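Local coordinates for 4-hydroxy-tetrahydrodipicolinate synthase (Thermotoga maritima, PDB 1O5K), which probably catalyses the condensation of pyruvate with L-aspartate beta-semialdehyde to 4-hydroxy-tetrahydrodipicolinate, a step of lysine biosynthesis, as a homotetramer, at residues Thr19-Pro24 and Val221-Pro226; Leu50-Thr55 and Glu68-Arg73; Ser59-Glu64 and Glu280-Leu285; Gly125-Tyr130 and Ala160-Asp165; Glu135-Gly140 and Leu166-Gly171. All blocks are in the same frame, centred on the assembly; numbering follows the deposited sequence. Where two conformers were deposited one is given.

Interactions 1, 2 and 3 form one group in the TIM barrel. Interactions 1 and 2 have centres 12 Å apart and are joined by probable hydrogen bonds between neighbouring strands 16-20 and 49-52, from Ile51 N to Thr19 O (2.9 Å) and from Ile21 N to Ile51 O (3.0 Å). Interaction 3 packs on interaction 2 through Val62 and Leu53. Interactions 4 and 5, centres 11 Å apart, touch through Ile162 and Val169 on the other side of the chain's centre from interaction 1. Both regions lie near predicted catalytic groups: Thr55 belongs to interaction 2, while Tyr130 of interaction 4 comes within about 6 Å of Tyr144, side chain to side chain.

Interaction 1: residues Thr19-Pro24 and Val221-Pro226; sequences TAIVTP and VSNVAP
Ser222 OG donates a short hydrogen bond to Thr19 OG1 (2.6 Å), and Thr19 OG1 is in turn bonded to Gln42 OE1, so the hydroxyl of Thr19 is held by two buried polar groups. The second polar link is a two-pronged grip by the carboxamide of Asn223 on the backbone at Ala20 and Val22. Its ND2 donates to Ala20 O at 2.9 Å with a nearly straight N-H...O angle of 166°, and also bonds Val220 O. The Ala20 oxygen lies almost in the amide plane of Asn223, although the donor itself stands well above the carbonyl plane of Ala20. On the other branch, Asn223 OD1 accepts from Val22 N at 3.3 Å, a longer but still well-directed bond (161°). One side chain thus satisfies buried backbone groups on two sides of Ile21 and probably helps to fix the path of the chain there.

Apolar atoms close in around this amide. Thr19 CG2, placed anti to the backbone N when OG1 turns to Ser222 (chi1 -66°), comes within 3.8 Å of Asn223 ND2. Ile21 CG1 crosses the amide at about a right angle, 3.7 Å from Asn223 OD1, and Val22 CG1 approaches the same oxygen at 3.9 Å.

The arrangement belongs to the closure of the TIM barrel, where strand 216-219 returns beside the first strand, 16-20, and the loop following it is fastened to Thr19, Ala20 and Val22. Helix 32-44 packs on Ile21 and Val22, helix 265-273 reaches Val22 and Asn223, and helix 241-257 lies against Val221 and Val224.

Interaction 2: residues Leu50-Thr55 and Glu68-Arg73; sequences LIVLGT and EKLVSR
Val52 and Leu53 meet Leu70 and Val71 where strand 49-52 is backed by helix 64-78, the first two elements of a beta-alpha-beta unit in the TIM barrel that continues into strand 84-87. The contact is wholly apolar, with no hydrogen bond between the segments.

Val52 is the last residue of the strand, and its CA lies 7.1 Å from the CA of Val71. With CG1 anti to the backbone N (chi1 174°), that methyl reaches Leu70 CD2 at 3.8 Å, and it comes to Val71 CG2 only at 4.5 Å. Leu53 follows with a left-handed backbone conformation, and its side chain also points at the helix. Its two methyls divide the work: CD2 meets Leu70 CD2 at 3.8 Å, while CD1 crosses to Val71 CG2 at 3.9 Å. Leu70 CD2 is thus shared between Val52 and Leu53.

Past Gly54 the chain turns from the helix toward the catalytic centre. There Thr55, predicted to belong to a proton relay, makes weak hydrogen bonds through OG1 to Tyr144 OH and to Tyr118 OH of the second subunit.

Interaction 3: residues Ser59-Glu64 and Glu280-Leu285; sequences SPTVNE and ELRLPL
Arg282 lies alongside Thr61, the two side chains running past each other in opposite directions. CB packs on Thr61 OG1 at 3.6 Å. From CG to NE the chain is fully extended, which carries CD past the threonine to within 3.5 Å of Thr61 O; NE passes this oxygen without bonding it. At the tip, NH1 donates to that same Thr61 O at 2.8 Å. The N-H...O angle is 149°, and the oxygen sits at the edge of the guanidinium, only 2° out of its plane. NH2 turns to partners beyond the two loops, the carbonyl of Gly28 and the carboxylate of Glu66, so the guanidinium is held from more than one direction.

The rest of Thr61 adds two further links. Its OG1 hydrogen-bonds Glu58 O and also a water at 2.8 Å, and this water donates to Arg282 O, again at 2.8 Å, bridging side chain to main chain. Its CG2 rests 3.5 Å from Leu283 O, the carbonyl oxygen of the cis peptide bond before Pro284.

Both segments are loops at the same side of the barrel, one leading into helix 64-78 and the other into helix 290-302; Pro60 and Pro284 also pack on Asn91 of the second subunit. The chemistry implies that mainly a cationic side chain and a water, with little apolar contact, join the loops, the arginine's charge probably being balanced by Glu66.

Interaction 4: residues Gly125-Tyr130 and Ala160-Asp165; sequences GLYQHY and ARIAAD
Tyr127 OH donates to Asp165 OD2 at 2.7 Å, the shortest polar bond between the two helices. The hydroxyl meets this oxygen on its anti side, somewhat out of the carboxylate plane, and the phenol ring stands nearly perpendicular to the carboxylate.

Over one face of the same ring lies the guanidinium of Arg161. The two planes are only 5° apart, and Arg161 CZ sits 3.7 Å from the centroid of the Tyr127 ring, almost directly above it: a parallel stack that is also a cation-pi contact. Arg161 gets there because its chain is extended from CG to NE and its CG lies anti to the backbone N (chi1 -176°), while NH1 forms a salt bridge with Glu124. At the ring edge, Ile162 CG1 approaches Tyr127 CD1 at 4.0 Å. Ile162 CD1 goes on to Tyr130 CD2 at 3.9 Å. Were a leucine to replace Tyr127, Asp165 OD2 would probably lose its hydroxyl donor and the Arg161 guanidinium its flat support, leaving it held mainly by Glu124.

The helix segments run in nearly the same direction, their axes 10.4 Å apart at a crossing angle of -30°, as expected of adjacent outer helices in a TIM barrel. Tyr130 OH reaches inward to Val113 O, in strand 110-114, and on the far flank helix 179-192 packs against Ala160 and Ala164 of helix 156-165.

Interaction 5: residues Glu135-Gly140 and Leu166-Gly171; sequences ERTDLG and LKNVVG
The carboxamide of Asn168 is the flat group that joins these segments, its ND2 turned to two carbonyl oxygens of the loop opposite. One is a true bond: ND2 donates to Thr137 O at 2.8 Å, with an N-H...O angle of 132°. Neither flat group is used squarely, since the oxygen is tilted 34° from the amide plane and the donor stands above the carbonyl plane of Thr137. The other oxygen, Leu139 O, is just 2.7 Å from ND2, but the angle is too poor for a hydrogen bond. The amide reaches this place with chi1 at -123°, away from any staggered position, and Thr137 CG2 lies 3.5 Å from ND2 as well. A leucine in place of Asn168 would probably leave Thr137 O without this donor and bring a methyl up against two carbonyls.

In the TIM barrel these are the turns leading into adjacent parallel strands, 141-144 and 169-171. Each is ordered locally: Leu139 N bonds to Thr137 OG1 at 3.0 Å in an ST turn, and Leu166 to Val169 form a type I beta turn. Main-chain bonds of Asn168 and Val170 with Ile141 begin the strand pairing.

Where the two segments draw together, Gly140 CA makes a CA-H...O contact with Asn168 O at 3.4 Å. Val170 CG1 packs on that same Gly140 CA at 4.1 Å, with Met13 also against the valine.

Interaction 1: residues Thr19-Pro24 and Val221-Pro226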
# COMPACT_ATOMS: atom_id res chain seq x y z
N THR A 19 22.42 -12.75 -16.90
CA THR A 19 21.40 -12.09 -17.75
C THR A 19 20.15 -12.92 -17.87
O THR A 19 20.22 -14.04 -18.25
CB THR A 19 21.96 -11.83 -19.11
OG1 THR A 19 23.04 -10.85 -18.99
CG2 THR A 19 20.94 -11.18 -20.04
N ALA A 20 19.00 -12.32 -17.56
CA ALA A 20 17.70 -12.97 -17.76
C ALA A 20 17.36 -12.64 -19.21
O ALA A 20 16.80 -11.60 -19.52
CB ALA A 20 16.68 -12.43 -16.81
N ILE A 21 17.73 -13.54 -20.09
CA ILE A 21 17.79 -13.22 -21.53
C ILE A 21 16.39 -13.36 -22.14
O ILE A 21 15.60 -14.21 -21.71
CB ILE A 21 18.84 -14.08 -22.23
CG1 ILE A 21 19.14 -13.51 -23.63
CG2 ILE A 21 18.43 -15.57 -22.28
CD1 ILE A 21 20.38 -14.05 -24.29
N VAL A 22 16.05 -12.42 -23.03
CA VAL A 22 14.81 -12.50 -23.80
C VAL A 22 14.79 -13.71 -24.76
O VAL A 22 15.81 -14.30 -25.07
CB VAL A 22 14.53 -11.23 -24.64
CG1 VAL A 22 14.47 -9.95 -23.79
CG2 VAL A 22 15.56 -11.08 -25.74
N THR A 23 13.57 -14.10 -25.13
CA THR A 23 13.30 -15.11 -26.11
C THR A 23 12.84 -14.38 -27.39
O THR A 23 11.69 -13.98 -27.47
CB THR A 23 12.22 -16.09 -25.59
OG1 THR A 23 12.68 -16.73 -24.38
CG2 THR A 23 12.02 -17.20 -26.59
N PRO A 24 13.71 -14.18 -28.38
CA PRO A 24 13.27 -13.52 -29.59
C PRO A 24 12.33 -14.36 -30.43
O PRO A 24 12.46 -15.59 -30.48
CB PRO A 24 14.58 -13.27 -30.36
CG PRO A 24 15.66 -13.50 -29.36
CD PRO A 24 15.14 -14.50 -28.42
N VAL A 221 18.45 -5.41 -17.47
CA VAL A 221 19.25 -4.37 -18.11
C VAL A 221 20.46 -4.91 -18.85
O VAL A 221 20.87 -4.32 -19.86
CB VAL A 221 19.73 -3.27 -17.06
CG1 VAL A 221 20.58 -2.26 -17.77
CG2 VAL A 221 18.55 -2.53 -16.40
N SER A 222 21.10 -5.95 -18.32
CA SER A 222 22.22 -6.53 -19.01
C SER A 222 21.92 -7.07 -20.41
O SER A 222 22.87 -7.33 -21.16
CB SER A 222 22.86 -7.64 -18.18
OG SER A 222 21.96 -8.71 -17.91
N ASN A 223 20.64 -7.27 -20.78
CA ASN A 223 20.35 -7.61 -22.17
C ASN A 223 20.89 -6.56 -23.13
O ASN A 223 21.37 -6.88 -24.21
CB ASN A 223 18.85 -7.72 -22.39
CG ASN A 223 18.28 -9.09 -21.98
OD1 ASN A 223 18.27 -10.04 -22.78
ND2 ASN A 223 17.75 -9.16 -20.74
N VAL A 224 20.79 -5.29 -22.73
CA VAL A 224 21.23 -4.20 -23.58
C VAL A 224 22.54 -3.60 -23.17
O VAL A 224 23.30 -3.15 -24.03
CB VAL A 224 20.16 -3.08 -23.72
CG1 VAL A 224 18.86 -3.66 -24.35
CG2 VAL A 224 19.86 -2.43 -22.41
N ALA A 225 22.83 -3.62 -21.87
CA ALA A 225 24.05 -3.01 -21.35
C ALA A 225 24.84 -3.97 -20.46
O ALA A 225 25.04 -3.69 -19.27
CB ALA A 225 23.64 -1.78 -20.55
N PRO A 226 25.29 -5.10 -21.02
CA PRO A 226 25.97 -6.11 -20.23
C PRO A 226 27.25 -5.61 -19.61
O PRO A 226 27.51 -5.88 -18.44
CB PRO A 226 26.22 -7.24 -21.25
CG PRO A 226 26.22 -6.55 -22.56
CD PRO A 226 25.14 -5.51 -22.42

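Interaction 2: residues Leu50-Thr55 and Glu68-Arg73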
# COMPACT_ATOMS: atom_id res chain seq x y z
N LEU A 50 23.78 -17.14 -17.71
CA LEU A 50 22.55 -16.85 -18.45
C LEU A 50 21.38 -17.57 -17.79
O LEU A 50 21.45 -18.80 -17.54
CB LEU A 50 22.60 -17.24 -19.92
CG LEU A 50 23.63 -16.57 -20.81
CD1 LEU A 50 23.64 -17.26 -22.13
CD2 LEU A 50 23.29 -15.12 -21.01
N ILE A 51 20.33 -16.80 -17.55
CA ILE A 51 19.06 -17.30 -17.09
C ILE A 51 18.12 -17.29 -18.29
O ILE A 51 17.78 -16.22 -18.83
CB ILE A 51 18.49 -16.50 -15.91
CG1 ILE A 51 19.27 -16.84 -14.60
CG2 ILE A 51 17.05 -16.82 -15.73
CD1 ILE A 51 20.69 -16.34 -14.58
N VAL A 52 17.74 -18.48 -18.72
CA VAL A 52 16.90 -18.67 -19.90
C VAL A 52 15.49 -19.05 -19.42
O VAL A 52 15.33 -19.83 -18.47
CB VAL A 52 17.51 -19.81 -20.75
CG1 VAL A 52 16.62 -20.16 -21.92
CG2 VAL A 52 18.90 -19.38 -21.31
N LEU A 53 14.45 -18.55 -20.10
CA LEU A 53 13.07 -18.86 -19.76
C LEU A 53 12.64 -18.42 -18.35
O LEU A 53 11.89 -19.10 -17.69
CB LEU A 53 12.76 -20.35 -20.01
CG LEU A 53 12.89 -20.69 -21.50
CD1 LEU A 53 13.07 -22.20 -21.64
CD2 LEU A 53 11.72 -20.21 -22.33
N GLY A 54 13.11 -17.26 -17.94
CA GLY A 54 12.52 -16.55 -16.80
C GLY A 54 11.40 -15.72 -17.42
O GLY A 54 11.04 -15.87 -18.61
N THR A 55 10.87 -14.82 -16.59
CA THR A 55 9.82 -13.89 -16.99
C THR A 55 10.24 -13.07 -18.16
O THR A 55 9.45 -12.80 -19.08
CB THR A 55 9.49 -12.88 -15.82
OG1 THR A 55 9.90 -13.43 -14.55
CG2 THR A 55 8.03 -12.81 -15.65
N GLU A 68 12.82 -26.82 -25.13
CA GLU A 68 13.91 -27.77 -25.36
C GLU A 68 14.90 -27.18 -26.37
O GLU A 68 16.11 -27.20 -26.14
CB GLU A 68 13.38 -29.13 -25.84
CG GLU A 68 14.51 -29.98 -26.37
CD GLU A 68 14.15 -31.42 -26.59
OE1 GLU A 68 14.94 -32.08 -27.29
OE2 GLU A 68 13.10 -31.87 -26.05
N LYS A 69 14.38 -26.61 -27.45
CA LYS A 69 15.23 -26.06 -28.49
C LYS A 69 16.05 -24.88 -28.00
O LYS A 69 17.23 -24.77 -28.31
CB LYS A 69 14.38 -25.58 -29.68
CG LYS A 69 13.80 -26.70 -30.48
CD LYS A 69 12.91 -26.15 -31.56
CE LYS A 69 12.50 -27.26 -32.56
NZ LYS A 69 11.97 -26.65 -33.83
N LEU A 70 15.43 -24.01 -27.22
CA LEU A 70 16.07 -22.82 -26.73
C LEU A 70 17.13 -23.21 -25.70
O LEU A 70 18.23 -22.68 -25.73
CB LEU A 70 15.03 -21.88 -26.12
CG LEU A 70 15.50 -20.49 -25.67
CD1 LEU A 70 15.90 -19.64 -26.87
CD2 LEU A 70 14.41 -19.77 -24.93
N VAL A 71 16.81 -24.15 -24.80
CA VAL A 71 17.77 -24.52 -23.76
C VAL A 71 18.99 -25.18 -24.43
O VAL A 71 20.15 -24.86 -24.13
CB VAL A 71 17.14 -25.44 -22.71
CG1 VAL A 71 18.23 -26.14 -21.82
CG2 VAL A 71 16.14 -24.62 -21.90
N SER A 72 18.72 -26.15 -25.31
CA SER A 72 19.80 -26.88 -25.97
C SER A 72 20.67 -25.95 -26.77
O SER A 72 21.92 -26.06 -26.73
CB SER A 72 19.22 -27.97 -26.87
OG SER A 72 18.59 -28.95 -26.04
N ARG A 73 20.05 -25.01 -27.48
CA ARG A 73 20.84 -24.08 -28.28
C ARG A 73 21.71 -23.15 -27.41
O ARG A 73 22.82 -22.84 -27.78
CB ARG A 73 19.97 -23.26 -29.22
CG ARG A 73 20.77 -22.43 -30.24
CD ARG A 73 21.69 -23.33 -31.12
NE ARG A 73 22.69 -22.61 -31.89
CZ ARG A 73 23.83 -23.16 -32.37
NH1 ARG A 73 24.15 -24.42 -32.13
NH2 ARG A 73 24.68 -22.42 -33.09

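Interaction 3: residues Ser59-Glu64 and Glu280-Leu285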
# COMPACT_ATOMS: atom_id res chain seq x y z
N SER A 59 8.55 -17.01 -20.45
CA SER A 59 8.27 -18.38 -20.13
C SER A 59 6.80 -18.80 -20.19
O SER A 59 6.56 -19.94 -20.56
CB SER A 59 8.91 -18.79 -18.81
OG SER A 59 8.40 -18.05 -17.75
N PRO A 60 5.82 -17.95 -19.81
CA PRO A 60 4.42 -18.37 -19.87
C PRO A 60 3.93 -18.76 -21.26
O PRO A 60 3.03 -19.58 -21.36
CB PRO A 60 3.65 -17.11 -19.37
CG PRO A 60 4.60 -16.49 -18.52
CD PRO A 60 5.93 -16.60 -19.25
N THR A 61 4.56 -18.23 -22.31
CA THR A 61 4.07 -18.43 -23.66
C THR A 61 4.99 -19.25 -24.58
O THR A 61 4.71 -19.38 -25.79
CB THR A 61 3.76 -17.09 -24.33
OG1 THR A 61 4.92 -16.29 -24.32
CG2 THR A 61 2.70 -16.33 -23.57
N VAL A 62 6.04 -19.83 -24.02
CA VAL A 62 6.94 -20.70 -24.79
C VAL A 62 6.60 -22.14 -24.47
O VAL A 62 6.61 -22.54 -23.32
CB VAL A 62 8.38 -20.39 -24.43
CG1 VAL A 62 9.33 -21.34 -25.15
CG2 VAL A 62 8.71 -18.93 -24.82
N ASN A 63 6.32 -22.92 -25.51
CA ASN A 63 5.77 -24.26 -25.35
C ASN A 63 6.90 -25.26 -25.06
O ASN A 63 8.08 -24.92 -25.16
CB ASN A 63 4.86 -24.61 -26.52
CG ASN A 63 5.60 -25.06 -27.76
OD1 ASN A 63 6.69 -25.64 -27.69
ND2 ASN A 63 4.98 -24.83 -28.92
N GLU A 64 6.56 -26.48 -24.67
CA GLU A 64 7.61 -27.39 -24.21
C GLU A 64 8.65 -27.71 -25.27
O GLU A 64 9.84 -27.80 -24.97
CB GLU A 64 7.02 -28.70 -23.67
CG GLU A 64 6.23 -28.53 -22.37
CD GLU A 64 6.39 -29.72 -21.43
OE1 GLU A 64 6.45 -30.89 -21.90
OE2 GLU A 64 6.48 -29.47 -20.20
N GLU A 280 8.72 -8.36 -31.27
CA GLU A 280 7.54 -9.24 -31.30
C GLU A 280 7.45 -9.89 -29.94
O GLU A 280 8.47 -10.32 -29.39
CB GLU A 280 7.69 -10.36 -32.33
CG GLU A 280 7.55 -9.96 -33.77
CD GLU A 280 7.35 -11.17 -34.66
OE1 GLU A 280 6.75 -12.20 -34.21
OE2 GLU A 280 7.79 -11.09 -35.79
N LEU A 281 6.22 -9.99 -29.43
CA LEU A 281 5.93 -10.64 -28.18
C LEU A 281 4.76 -11.57 -28.41
O LEU A 281 4.10 -11.49 -29.43
CB LEU A 281 5.55 -9.63 -27.09
CG LEU A 281 6.75 -8.72 -26.72
CD1 LEU A 281 6.69 -7.38 -27.34
CD2 LEU A 281 6.98 -8.65 -25.22
N ARG A 282 4.53 -12.48 -27.49
CA ARG A 282 3.32 -13.29 -27.61
C ARG A 282 2.20 -12.84 -26.63
O ARG A 282 2.48 -12.49 -25.44
CB ARG A 282 3.68 -14.73 -27.33
CG ARG A 282 4.46 -15.34 -28.45
CD ARG A 282 4.81 -16.78 -28.20
NE ARG A 282 5.54 -17.35 -29.33
CZ ARG A 282 6.07 -18.56 -29.32
NH1 ARG A 282 5.93 -19.36 -28.26
NH2 ARG A 282 6.71 -18.99 -30.39
N LEU A 283 0.97 -12.93 -27.10
CA LEU A 283 -0.19 -12.54 -26.32
C LEU A 283 -0.20 -13.39 -25.04
O LEU A 283 0.13 -14.59 -25.09
CB LEU A 283 -1.49 -12.73 -27.14
CG LEU A 283 -1.79 -11.67 -28.20
CD1 LEU A 283 -3.09 -12.00 -28.82
CD2 LEU A 283 -1.84 -10.27 -27.56
N PRO A 284 -0.53 -12.80 -23.88
CA PRO A 284 -1.13 -11.46 -23.73
C PRO A 284 -0.17 -10.24 -23.73
O PRO A 284 -0.65 -9.15 -23.47
CB PRO A 284 -1.80 -11.57 -22.36
CG PRO A 284 -0.85 -12.46 -21.60
CD PRO A 284 -0.46 -13.50 -22.59
N LEU A 285 1.11 -10.43 -24.05
CA LEU A 285 2.02 -9.30 -24.17
C LEU A 285 1.92 -8.74 -25.58
O LEU A 285 1.56 -9.46 -26.52
CB LEU A 285 3.45 -9.65 -23.82
CG LEU A 285 3.68 -10.20 -22.42
CD1 LEU A 285 5.15 -10.35 -22.14
CD2 LEU A 285 3.00 -9.34 -21.34
O HOH W 1 4.50 -13.58 -23.83

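Interaction 4: residues Gly125-Tyr130 and Ala160-Asp165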
# COMPACT_ATOMS: atom_id res chain seq x y z
N GLY A 125 3.86 -24.16 2.89
CA GLY A 125 3.64 -24.65 1.54
C GLY A 125 4.84 -24.38 0.66
O GLY A 125 5.26 -25.25 -0.10
N LEU A 126 5.38 -23.16 0.75
CA LEU A 126 6.59 -22.86 0.01
C LEU A 126 7.76 -23.75 0.40
O LEU A 126 8.48 -24.25 -0.44
CB LEU A 126 6.99 -21.40 0.22
CG LEU A 126 6.03 -20.41 -0.37
CD1 LEU A 126 6.38 -18.98 0.08
CD2 LEU A 126 6.06 -20.49 -1.94
N TYR A 127 7.97 -23.93 1.69
CA TYR A 127 9.00 -24.85 2.14
C TYR A 127 8.78 -26.23 1.56
O TYR A 127 9.73 -26.82 1.02
CB TYR A 127 9.00 -24.89 3.66
CG TYR A 127 9.99 -25.84 4.23
CD1 TYR A 127 11.34 -25.51 4.28
CD2 TYR A 127 9.60 -27.03 4.75
CE1 TYR A 127 12.27 -26.41 4.86
CE2 TYR A 127 10.52 -27.95 5.30
CZ TYR A 127 11.86 -27.62 5.35
OH TYR A 127 12.76 -28.51 5.95
N GLN A 128 7.55 -26.77 1.69
CA GLN A 128 7.26 -28.11 1.19
C GLN A 128 7.45 -28.25 -0.32
O GLN A 128 7.90 -29.31 -0.78
CB GLN A 128 5.87 -28.59 1.66
CG GLN A 128 5.80 -28.86 3.14
CD GLN A 128 6.62 -30.05 3.57
OE1 GLN A 128 6.95 -30.90 2.76
NE2 GLN A 128 6.94 -30.12 4.86
N HIS A 129 7.09 -27.20 -1.08
CA HIS A 129 7.27 -27.14 -2.53
C HIS A 129 8.74 -27.31 -2.91
O HIS A 129 9.07 -28.19 -3.67
CB HIS A 129 6.70 -25.80 -3.04
CG HIS A 129 6.90 -25.53 -4.49
ND1 HIS A 129 6.13 -26.10 -5.49
CD2 HIS A 129 7.72 -24.65 -5.11
CE1 HIS A 129 6.48 -25.59 -6.66
NE2 HIS A 129 7.45 -24.71 -6.46
N TYR A 130 9.61 -26.48 -2.33
CA TYR A 130 11.06 -26.53 -2.62
C TYR A 130 11.67 -27.83 -2.09
O TYR A 130 12.56 -28.40 -2.73
CB TYR A 130 11.74 -25.30 -2.08
CG TYR A 130 11.41 -24.06 -2.89
CD1 TYR A 130 11.92 -23.91 -4.19
CD2 TYR A 130 10.56 -23.07 -2.41
CE1 TYR A 130 11.53 -22.84 -4.96
CE2 TYR A 130 10.23 -21.98 -3.17
CZ TYR A 130 10.72 -21.88 -4.45
OH TYR A 130 10.36 -20.77 -5.23
N ALA A 160 15.69 -18.65 4.89
CA ALA A 160 16.79 -19.15 5.73
C ALA A 160 16.54 -20.59 6.06
O ALA A 160 17.48 -21.39 6.22
CB ALA A 160 16.91 -18.35 7.04
N ARG A 161 15.28 -20.95 6.24
CA ARG A 161 14.96 -22.35 6.60
C ARG A 161 15.28 -23.28 5.41
O ARG A 161 15.88 -24.36 5.53
CB ARG A 161 13.49 -22.40 6.95
CG ARG A 161 13.03 -23.67 7.42
CD ARG A 161 11.55 -23.63 7.75
NE ARG A 161 11.20 -24.93 8.25
CZ ARG A 161 10.01 -25.48 8.18
NH1 ARG A 161 8.99 -24.79 7.67
NH2 ARG A 161 9.84 -26.70 8.66
N ILE A 162 14.90 -22.81 4.24
CA ILE A 162 15.27 -23.47 2.97
C ILE A 162 16.78 -23.62 2.77
O ILE A 162 17.27 -24.71 2.46
CB ILE A 162 14.60 -22.72 1.78
CG1 ILE A 162 13.08 -22.97 1.79
CG2 ILE A 162 15.23 -23.12 0.43
CD1 ILE A 162 12.34 -22.01 0.93
N ALA A 163 17.52 -22.51 2.93
CA ALA A 163 19.00 -22.54 2.99
C ALA A 163 19.55 -23.58 3.95
O ALA A 163 20.44 -24.36 3.61
CB ALA A 163 19.53 -21.16 3.37
N ALA A 164 19.05 -23.57 5.19
CA ALA A 164 19.54 -24.47 6.21
C ALA A 164 19.30 -25.90 5.83
O ALA A 164 20.15 -26.75 6.10
CB ALA A 164 18.85 -24.19 7.54
N ASP A 165 18.13 -26.19 5.26
CA ASP A 165 17.68 -27.60 5.16
C ASP A 165 17.89 -28.27 3.80
O ASP A 165 18.01 -29.49 3.72
CB ASP A 165 16.18 -27.74 5.50
CG ASP A 165 15.85 -27.35 6.93
OD1 ASP A 165 16.77 -27.15 7.75
OD2 ASP A 165 14.66 -27.19 7.30

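Interaction 5: residues Glu135-Gly140 and Leu166-Gly171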
# COMPACT_ATOMS: atom_id res chain seq x y z
N GLU A 135 14.49 -32.79 -3.15
CA GLU A 135 14.74 -34.21 -2.80
C GLU A 135 14.73 -35.08 -4.05
O GLU A 135 15.06 -36.26 -3.98
CB GLU A 135 13.71 -34.72 -1.79
CG GLU A 135 13.74 -33.99 -0.46
CD GLU A 135 12.64 -34.45 0.52
OE1 GLU A 135 11.52 -34.88 0.06
OE2 GLU A 135 12.88 -34.32 1.74
N ARG A 136 14.36 -34.51 -5.19
CA ARG A 136 14.13 -35.27 -6.40
C ARG A 136 14.94 -34.84 -7.62
O ARG A 136 14.68 -35.30 -8.71
CB ARG A 136 12.63 -35.25 -6.72
CG ARG A 136 11.86 -36.14 -5.81
CD ARG A 136 10.31 -35.93 -5.82
NE ARG A 136 9.68 -36.81 -4.82
CZ ARG A 136 9.64 -36.59 -3.50
NH1 ARG A 136 10.20 -35.53 -2.94
NH2 ARG A 136 9.03 -37.47 -2.72
N THR A 137 15.94 -33.99 -7.43
CA THR A 137 16.81 -33.59 -8.52
C THR A 137 18.20 -33.45 -7.97
O THR A 137 18.38 -33.17 -6.77
CB THR A 137 16.35 -32.26 -9.20
OG1 THR A 137 17.31 -31.83 -10.17
CG2 THR A 137 16.28 -31.07 -8.24
N ASP A 138 19.18 -33.66 -8.83
CA ASP A 138 20.57 -33.36 -8.50
C ASP A 138 21.02 -31.94 -8.86
O ASP A 138 22.13 -31.53 -8.48
CB ASP A 138 21.48 -34.35 -9.20
CG ASP A 138 21.46 -35.70 -8.53
OD1 ASP A 138 21.31 -35.70 -7.28
OD2 ASP A 138 21.60 -36.80 -9.14
N LEU A 139 20.18 -31.21 -9.57
CA LEU A 139 20.50 -29.85 -10.00
C LEU A 139 20.46 -28.85 -8.86
O LEU A 139 19.69 -29.01 -7.91
CB LEU A 139 19.52 -29.36 -11.04
CG LEU A 139 19.68 -29.69 -12.51
CD1 LEU A 139 18.62 -28.93 -13.29
CD2 LEU A 139 21.10 -29.40 -13.01
N GLY A 140 21.26 -27.81 -8.99
CA GLY A 140 21.18 -26.63 -8.15
C GLY A 140 19.92 -25.82 -8.46
O GLY A 140 19.58 -25.59 -9.63
N LEU A 166 17.88 -27.52 2.71
CA LEU A 166 17.78 -28.12 1.37
C LEU A 166 19.07 -27.87 0.63
O LEU A 166 19.28 -26.79 0.11
CB LEU A 166 16.57 -27.53 0.64
CG LEU A 166 15.26 -27.55 1.44
CD1 LEU A 166 14.17 -26.87 0.59
CD2 LEU A 166 14.89 -28.99 1.89
N LYS A 167 19.94 -28.86 0.60
CA LYS A 167 21.35 -28.63 0.23
C LYS A 167 21.53 -28.25 -1.23
O LYS A 167 22.46 -27.52 -1.61
CB LYS A 167 22.20 -29.86 0.57
CG LYS A 167 22.27 -30.18 2.08
CD LYS A 167 22.31 -28.95 3.01
CE LYS A 167 22.11 -29.37 4.47
NZ LYS A 167 22.42 -28.24 5.38
N ASN A 168 20.59 -28.73 -2.01
CA ASN A 168 20.42 -28.52 -3.43
C ASN A 168 19.92 -27.10 -3.80
O ASN A 168 20.06 -26.68 -4.93
CB ASN A 168 19.27 -29.48 -3.81
CG ASN A 168 19.63 -30.43 -4.83
OD1 ASN A 168 20.67 -31.12 -4.73
ND2 ASN A 168 18.76 -30.55 -5.84
N VAL A 169 19.27 -26.39 -2.86
CA VAL A 169 18.85 -25.03 -3.10
C VAL A 169 20.07 -24.16 -2.76
O VAL A 169 20.53 -24.11 -1.61
CB VAL A 169 17.63 -24.61 -2.29
CG1 VAL A 169 17.24 -23.19 -2.64
CG2 VAL A 169 16.44 -25.60 -2.50
N VAL A 170 20.63 -23.55 -3.79
CA VAL A 170 21.95 -22.94 -3.69
C VAL A 170 21.87 -21.42 -3.55
O VAL A 170 22.84 -20.75 -3.19
CB VAL A 170 22.83 -23.31 -4.88
CG1 VAL A 170 22.98 -24.82 -4.96
CG2 VAL A 170 22.28 -22.79 -6.13
N GLY A 171 20.70 -20.88 -3.79
CA GLY A 171 20.54 -19.42 -3.69
C GLY A 171 19.14 -18.90 -3.91
O GLY A 171 18.19 -19.68 -4.09